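Local structure of glyoxalase-related enzyme, AraC type (Clostridium phytofermentans, 3BT3) at residues Tyr60-Tyr66 and Phe78-Phe84; Glu99-Leu104 and Arg140-Ser144. The protein is of unknown function but belongs to the VOC superfamily of glyoxalase and bleomycin-resistance proteins and probably takes part in transcription regulation. One frame throughout, in Å; residues are numbered along the deposited sequence.

Contact 1 of 2, residues Tyr60-Tyr66 and Phe78-Phe84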
loop_
_atom_site.group_PDB
_atom_site.type_symbol
_atom_site.label_atom_id
_atom_site.label_comp_id
_atom_site.label_asym_id
_atom_site.label_seq_id
_atom_site.Cartn_x
_atom_site.Cartn_y
_atom_site.Cartn_z
ATOM N N TYR A 60 10.702 12.417 3.468
ATOM C CA TYR A 60 10.500 10.985 3.521
ATOM C C TYR A 60 10.488 10.472 4.946
ATOM O O TYR A 60 11.244 10.946 5.800
ATOM C CB TYR A 60 11.596 10.242 2.751
ATOM C CG TYR A 60 11.392 8.754 2.809
ATOM C CD1 TYR A 60 10.329 8.156 2.132
ATOM C CD2 TYR A 60 12.200 7.950 3.609
ATOM C CE1 TYR A 60 10.070 6.801 2.259
ATOM C CE2 TYR A 60 11.952 6.588 3.742
ATOM C CZ TYR A 60 10.883 6.023 3.062
ATOM O OH TYR A 60 10.625 4.683 3.177
ATOM N N GLY A 61 9.627 9.492 5.188
ATOM C CA GLY A 61 9.523 8.906 6.504
ATOM C C GLY A 61 8.566 7.737 6.461
ATOM O O GLY A 61 8.194 7.274 5.380
ATOM N N CYS A 62 8.165 7.241 7.624
ATOM C CA CYS A 62 7.225 6.148 7.629
ATOM C C CYS A 62 6.601 5.941 8.981
ATOM O O CYS A 62 7.081 6.466 9.985
ATOM C CB CYS A 62 7.905 4.862 7.162
ATOM S SG CYS A 62 9.234 4.334 8.218
ATOM N N VAL A 63 5.503 5.197 8.985
ATOM C CA VAL A 63 4.789 4.865 10.201
ATOM C C VAL A 63 4.479 3.373 10.158
ATOM O O VAL A 63 4.258 2.804 9.094
ATOM C CB VAL A 63 3.472 5.682 10.343
ATOM C CG1 VAL A 63 3.810 7.134 10.571
ATOM C CG2 VAL A 63 2.603 5.533 9.093
ATOM N N PHE A 64 4.482 2.738 11.320
ATOM C CA PHE A 64 4.216 1.318 11.409
ATOM C C PHE A 64 3.492 1.028 12.708
ATOM O O PHE A 64 3.623 1.785 13.684
ATOM C CB PHE A 64 5.525 0.526 11.327
ATOM C CG PHE A 64 6.745 1.324 11.701
ATOM C CD1 PHE A 64 6.989 1.675 13.025
ATOM C CD2 PHE A 64 7.641 1.746 10.721
ATOM C CE1 PHE A 64 8.107 2.439 13.375
ATOM C CE2 PHE A 64 8.759 2.509 11.056
ATOM C CZ PHE A 64 8.993 2.859 12.388
ATOM N N ASP A 65 2.724 -0.062 12.713
ATOM C CA ASP A 65 1.949 -0.443 13.882
ATOM C C ASP A 65 2.770 -0.996 15.044
ATOM O O ASP A 65 2.376 -0.852 16.193
ATOM C CB ASP A 65 0.842 -1.428 13.488
ATOM C CG ASP A 65 1.370 -2.635 12.731
ATOM O OD1 ASP A 65 1.852 -2.479 11.582
ATOM O OD2 ASP A 65 1.301 -3.748 13.290
ATOM N N TYR A 66 3.911 -1.611 14.755
ATOM C CA TYR A 66 4.769 -2.157 15.810
ATOM C C TYR A 66 5.738 -1.118 16.381
ATOM O O TYR A 66 5.781 0.015 15.910
ATOM C CB TYR A 66 5.546 -3.379 15.288
ATOM C CG TYR A 66 5.940 -3.313 13.827
ATOM C CD1 TYR A 66 7.200 -2.854 13.435
ATOM C CD2 TYR A 66 5.041 -3.702 12.829
ATOM C CE1 TYR A 66 7.556 -2.784 12.075
ATOM C CE2 TYR A 66 5.382 -3.632 11.476
ATOM C CZ TYR A 66 6.635 -3.174 11.103
ATOM O OH TYR A 66 6.947 -3.094 9.762
ATOM N N PHE A 78 8.270 -5.150 6.610
ATOM C CA PHE A 78 7.853 -3.695 6.641
ATOM C C PHE A 78 6.431 -3.743 6.055
ATOM O O PHE A 78 6.226 -4.102 4.895
ATOM C CB PHE A 78 8.590 -2.647 5.756
ATOM C CG PHE A 78 7.921 -1.235 5.909
ATOM C CD1 PHE A 78 7.874 -0.621 7.169
ATOM C CD2 PHE A 78 7.337 -0.531 4.868
ATOM C CE1 PHE A 78 7.259 0.607 7.381
ATOM C CE2 PHE A 78 6.716 0.701 5.066
ATOM C CZ PHE A 78 6.670 1.279 6.312
ATOM N N ARG A 79 5.485 -3.374 6.875
ATOM C CA ARG A 79 4.070 -3.361 6.538
ATOM C C ARG A 79 3.352 -2.086 6.981
ATOM O O ARG A 79 2.151 -2.103 7.229
ATOM C CB ARG A 79 3.364 -4.575 7.146
ATOM C CG ARG A 79 3.278 -4.555 8.656
ATOM C CD ARG A 79 2.090 -5.380 9.102
ATOM N NE ARG A 79 2.149 -6.727 8.551
ATOM C CZ ARG A 79 2.606 -7.786 9.213
ATOM N NH1 ARG A 79 3.041 -7.659 10.462
ATOM N NH2 ARG A 79 2.641 -8.972 8.618
ATOM N N GLY A 80 4.087 -0.986 7.092
ATOM C CA GLY A 80 3.460 0.265 7.481
ATOM C C GLY A 80 3.216 1.120 6.250
ATOM O O GLY A 80 3.018 0.593 5.155
ATOM N N PHE A 81 3.214 2.437 6.424
ATOM C CA PHE A 81 3.029 3.352 5.299
ATOM C C PHE A 81 4.317 4.124 5.053
ATOM O O PHE A 81 4.995 4.528 5.999
ATOM C CB PHE A 81 1.921 4.367 5.592
ATOM C CG PHE A 81 0.533 3.800 5.530
ATOM C CD1 PHE A 81 -0.139 3.699 4.314
ATOM C CD2 PHE A 81 -0.107 3.369 6.690
ATOM C CE1 PHE A 81 -1.432 3.176 4.253
ATOM C CE2 PHE A 81 -1.397 2.841 6.642
ATOM C CZ PHE A 81 -2.062 2.746 5.420
ATOM N N HIS A 82 4.672 4.303 3.788
ATOM C CA HIS A 82 5.841 5.100 3.440
ATOM C C HIS A 82 5.234 6.491 3.332
ATOM O O HIS A 82 4.167 6.639 2.748
ATOM C CB HIS A 82 6.408 4.713 2.075
ATOM C CG HIS A 82 7.141 3.410 2.063
ATOM N ND1 HIS A 82 6.621 2.266 1.494
ATOM C CD2 HIS A 82 8.363 3.074 2.542
ATOM C CE1 HIS A 82 7.492 1.280 1.624
ATOM N NE2 HIS A 82 8.557 1.744 2.254
ATOM N N LEU A 83 5.885 7.494 3.905
ATOM C CA LEU A 83 5.373 8.863 3.843
ATOM C C LEU A 83 6.250 9.729 2.938
ATOM O O LEU A 83 7.468 9.802 3.129
ATOM C CB LEU A 83 5.328 9.476 5.245
ATOM C CG LEU A 83 4.605 8.659 6.330
ATOM C CD1 LEU A 83 4.949 9.212 7.711
ATOM C CD2 LEU A 83 3.108 8.700 6.102
ATOM N N PHE A 84 5.615 10.375 1.960
ATOM C CA PHE A 84 6.277 11.258 0.999
ATOM C C PHE A 84 5.605 12.635 1.034
ATOM O O PHE A 84 4.413 12.742 1.327
ATOM C CB PHE A 84 6.139 10.700 -0.424
ATOM C CG PHE A 84 6.768 9.358 -0.618
ATOM C CD1 PHE A 84 8.147 9.236 -0.780
ATOM C CD2 PHE A 84 5.988 8.208 -0.622
ATOM C CE1 PHE A 84 8.743 7.980 -0.945
ATOM C CE2 PHE A 84 6.574 6.953 -0.786
ATOM C CZ PHE A 84 7.956 6.840 -0.945
#
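Gly61 and Leu83 face each other as a hydrogen-bonded antiparallel pair, Leu83 N reaching Gly61 O at 2.7 Å, and Val63 with Phe81 forms the next such pair. Leu83 repays following outward. Its CB lies 3.6 Å from Gly61 O. CG, anti to the carbonyl carbon (chi1 -52°), comes alongside Cys62 CA, and the branch CD1 ends 3.7 Å from Val63 CG1, the two side chains crossing at about a right angle. Leucine and valine suit this face because helix 32-41 lies against it: Val36 touches both.

The other face is aromatic. Tyr60 and Phe84 run side by side with their rings tilted 46°, CD1 of Tyr60 being 3.5 Å from CE1 of Phe84. Phe78, just before the strand, lays its ring back against Cys62 and Phe64. The ring takes Phe64 CD2 at its edge, and its CZ touches Cys62 CB, while the Cys62 sulfur makes an oblique sulfur-aromatic contact with it. Gly80 N sits over the centre of one Phe78 face, and Gly80 CA makes a CA-H...O contact with Val63 O at 3.1 Å; a CB here would run into that oxygen, which suits glycine. Farther on, Tyr66 OH accepts a bond from Arg79 N at 3.2 Å.

Phe95 of the second subunit meets His82 and Phe84 edge-to-face, so part of this face lies in the subunit interface. A mixed four-stranded sheet with these two strands antiparallel at its middle and a helix on one face is the βαβββ module of the VOC fold.

Contact 2 of 2, residues Glu99-Leu104 and Arg140-Ser144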
loop_
_atom_site.group_PDB
_atom_site.type_symbol
_atom_site.label_atom_id
_atom_site.label_comp_id
_atom_site.label_asym_id
_atom_site.label_seq_id
_atom_site.Cartn_x
_atom_site.Cartn_y
_atom_site.Cartn_z
ATOM N N GLU A 99 -7.151 -7.322 13.976
ATOM C CA GLU A 99 -7.733 -8.184 14.979
ATOM C C GLU A 99 -7.993 -7.297 16.186
ATOM O O GLU A 99 -7.085 -6.642 16.688
ATOM C CB GLU A 99 -6.749 -9.297 15.316
ATOM C CG GLU A 99 -7.400 -10.574 15.797
ATOM C CD GLU A 99 -6.530 -11.791 15.540
ATOM O OE1 GLU A 99 -6.979 -12.917 15.847
ATOM O OE2 GLU A 99 -5.397 -11.621 15.027
ATOM N N GLY A 100 -9.242 -7.261 16.632
ATOM C CA GLY A 100 -9.605 -6.428 17.764
ATOM C C GLY A 100 -10.192 -5.130 17.250
ATOM O O GLY A 100 -9.788 -4.043 17.667
ATOM N N ILE A 101 -11.147 -5.245 16.332
ATOM C CA ILE A 101 -11.780 -4.081 15.735
ATOM C C ILE A 101 -12.500 -3.218 16.772
ATOM O O ILE A 101 -12.554 -1.996 16.641
ATOM C CB ILE A 101 -12.770 -4.504 14.617
ATOM C CG1 ILE A 101 -13.296 -3.272 13.889
ATOM C CG2 ILE A 101 -13.935 -5.278 15.197
ATOM C CD1 ILE A 101 -12.225 -2.482 13.207
ATOM N N ASP A 102 -13.048 -3.847 17.804
ATOM C CA ASP A 102 -13.744 -3.097 18.844
ATOM C C ASP A 102 -12.727 -2.312 19.662
ATOM O O ASP A 102 -12.956 -1.162 20.013
ATOM C CB ASP A 102 -14.526 -4.049 19.745
ATOM C CG ASP A 102 -15.586 -4.816 18.981
ATOM O OD1 ASP A 102 -16.620 -4.201 18.627
ATOM O OD2 ASP A 102 -15.376 -6.027 18.726
ATOM N N ALA A 103 -11.601 -2.948 19.966
ATOM C CA ALA A 103 -10.552 -2.290 20.725
ATOM C C ALA A 103 -10.050 -1.077 19.936
ATOM O O ALA A 103 -9.823 -0.017 20.511
ATOM C CB ALA A 103 -9.401 -3.260 20.999
ATOM N N LEU A 104 -9.884 -1.225 18.623
ATOM C CA LEU A 104 -9.414 -0.104 17.814
ATOM C C LEU A 104 -10.344 1.098 17.914
ATOM O O LEU A 104 -9.909 2.208 18.212
ATOM C CB LEU A 104 -9.287 -0.492 16.339
ATOM C CG LEU A 104 -9.056 0.703 15.399
ATOM C CD1 LEU A 104 -7.759 1.378 15.753
ATOM C CD2 LEU A 104 -9.020 0.244 13.953
ATOM N N ARG A 140 -9.452 2.160 5.784
ATOM C CA ARG A 140 -10.446 1.129 6.052
ATOM C C ARG A 140 -9.847 0.014 6.899
ATOM O O ARG A 140 -8.765 -0.493 6.618
ATOM C CB ARG A 140 -10.988 0.566 4.737
ATOM C CG ARG A 140 -11.761 1.593 3.908
ATOM C CD ARG A 140 -12.273 1.013 2.599
ATOM N NE ARG A 140 -13.113 -0.155 2.824
ATOM C CZ ARG A 140 -13.594 -0.933 1.858
ATOM N NH1 ARG A 140 -13.323 -0.668 0.588
ATOM N NH2 ARG A 140 -14.346 -1.981 2.159
ATOM N N PHE A 141 -10.553 -0.350 7.958
ATOM C CA PHE A 141 -10.103 -1.410 8.847
ATOM C C PHE A 141 -11.173 -2.495 8.855
ATOM O O PHE A 141 -12.370 -2.196 8.922
ATOM C CB PHE A 141 -9.905 -0.858 10.261
ATOM C CG PHE A 141 -8.753 0.108 10.378
ATOM C CD1 PHE A 141 -7.458 -0.353 10.604
ATOM C CD2 PHE A 141 -8.959 1.477 10.254
ATOM C CE1 PHE A 141 -6.386 0.534 10.708
ATOM C CE2 PHE A 141 -7.893 2.375 10.355
ATOM C CZ PHE A 141 -6.608 1.905 10.584
ATOM N N PHE A 142 -10.767 -3.754 8.762
ATOM C CA PHE A 142 -11.755 -4.816 8.783
ATOM C C PHE A 142 -11.259 -6.035 9.521
ATOM O O PHE A 142 -10.053 -6.250 9.655
ATOM C CB PHE A 142 -12.188 -5.193 7.352
ATOM C CG PHE A 142 -11.129 -5.904 6.554
ATOM C CD1 PHE A 142 -10.973 -7.283 6.651
ATOM C CD2 PHE A 142 -10.270 -5.188 5.725
ATOM C CE1 PHE A 142 -9.971 -7.940 5.935
ATOM C CE2 PHE A 142 -9.268 -5.833 5.006
ATOM C CZ PHE A 142 -9.118 -7.214 5.112
ATOM N N GLU A 143 -12.210 -6.813 10.025
ATOM C CA GLU A 143 -11.922 -8.048 10.742
ATOM C C GLU A 143 -12.977 -9.049 10.294
ATOM O O GLU A 143 -14.185 -8.790 10.397
ATOM C CB GLU A 143 -12.006 -7.835 12.253
ATOM C CG GLU A 143 -11.577 -9.048 13.055
ATOM C CD GLU A 143 -11.539 -8.792 14.554
ATOM O OE1 GLU A 143 -11.000 -9.653 15.281
ATOM O OE2 GLU A 143 -12.047 -7.744 15.010
ATOM N N SER A 144 -12.524 -10.183 9.776
ATOM C CA SER A 144 -13.443 -11.202 9.299
ATOM C C SER A 144 -14.197 -11.868 10.451
ATOM O O SER A 144 -13.706 -11.921 11.581
ATOM C CB SER A 144 -12.678 -12.246 8.492
ATOM O OG SER A 144 -11.551 -12.699 9.213
#
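Glu143 reaches from its strand to the backbone that leads into helix 101-110, and its carboxylate meets the amides of Gly100 and Ile101. Its CG stands opposite the backbone N (chi1 -174°), and the chain stays extended to the end, a shape that carries the carboxylate across to the turn. There OE2 accepts from Ile101 N at 3.0 Å, the N-H pointing almost straight at it (165°), although the donor stands 38° out of the carboxylate plane. Gly100 N adds two weak bonds, one to each oxygen of Glu143, OE1 and OE2, both at 3.3 Å. The acidic group thus lies at the amino end of the helix, where the helix dipole would probably favour its negative charge. Gly100 holds the N-cap position; at its positive phi a side chain would press on the carbonyl oxygen of Glu99, so glycine suits the place.

In the second four-stranded sheet of this VOC fold, strands 92-99 and 138-144 are parallel neighbours, and the helix after the first packs Ile101 and Leu104 on Phe141 of the sheet.

Ile101 has its CG1 branch anti to the backbone N, which brings CD1 to 4.1 Å from Phe141 CB. The other branch, CG2, lies close beside Glu143 OE2, brought there by the bond from Ile101 N. Leu104, one helical turn on from Gly100, places CD2 over one face of the Phe141 ring, 3.8 Å from its centroid in a CH-pi contact, the two side chains meeting nearly at right angles. Ile98 of the adjoining strand also touches both Leu104 and Phe141. Before the turn, at the end of strand 92-99, the carboxylate of Glu99 forms a salt bridge with Arg21 of the second subunit.

In the fold
From the N terminus the chain runs through strands 19-22 and 26-29, helix 32-41 and strand 46-52 before contact 1 closes a short loop, joining strands 58-64 and 81-85, the two middle strands of the first sheet. The chain then enters strand 92-99 of the second sheet, and contact 2 closes a longer loop, which takes in the rest of helix 101-110 and strands 120-122 and 126-132. It ties the start of that helix to the last strand, 138-144. The loops follow in series, neither nested nor crossed. The centres of contact 1 and contact 2 lie about 19 Å apart and they do not touch, yet both reach the second subunit.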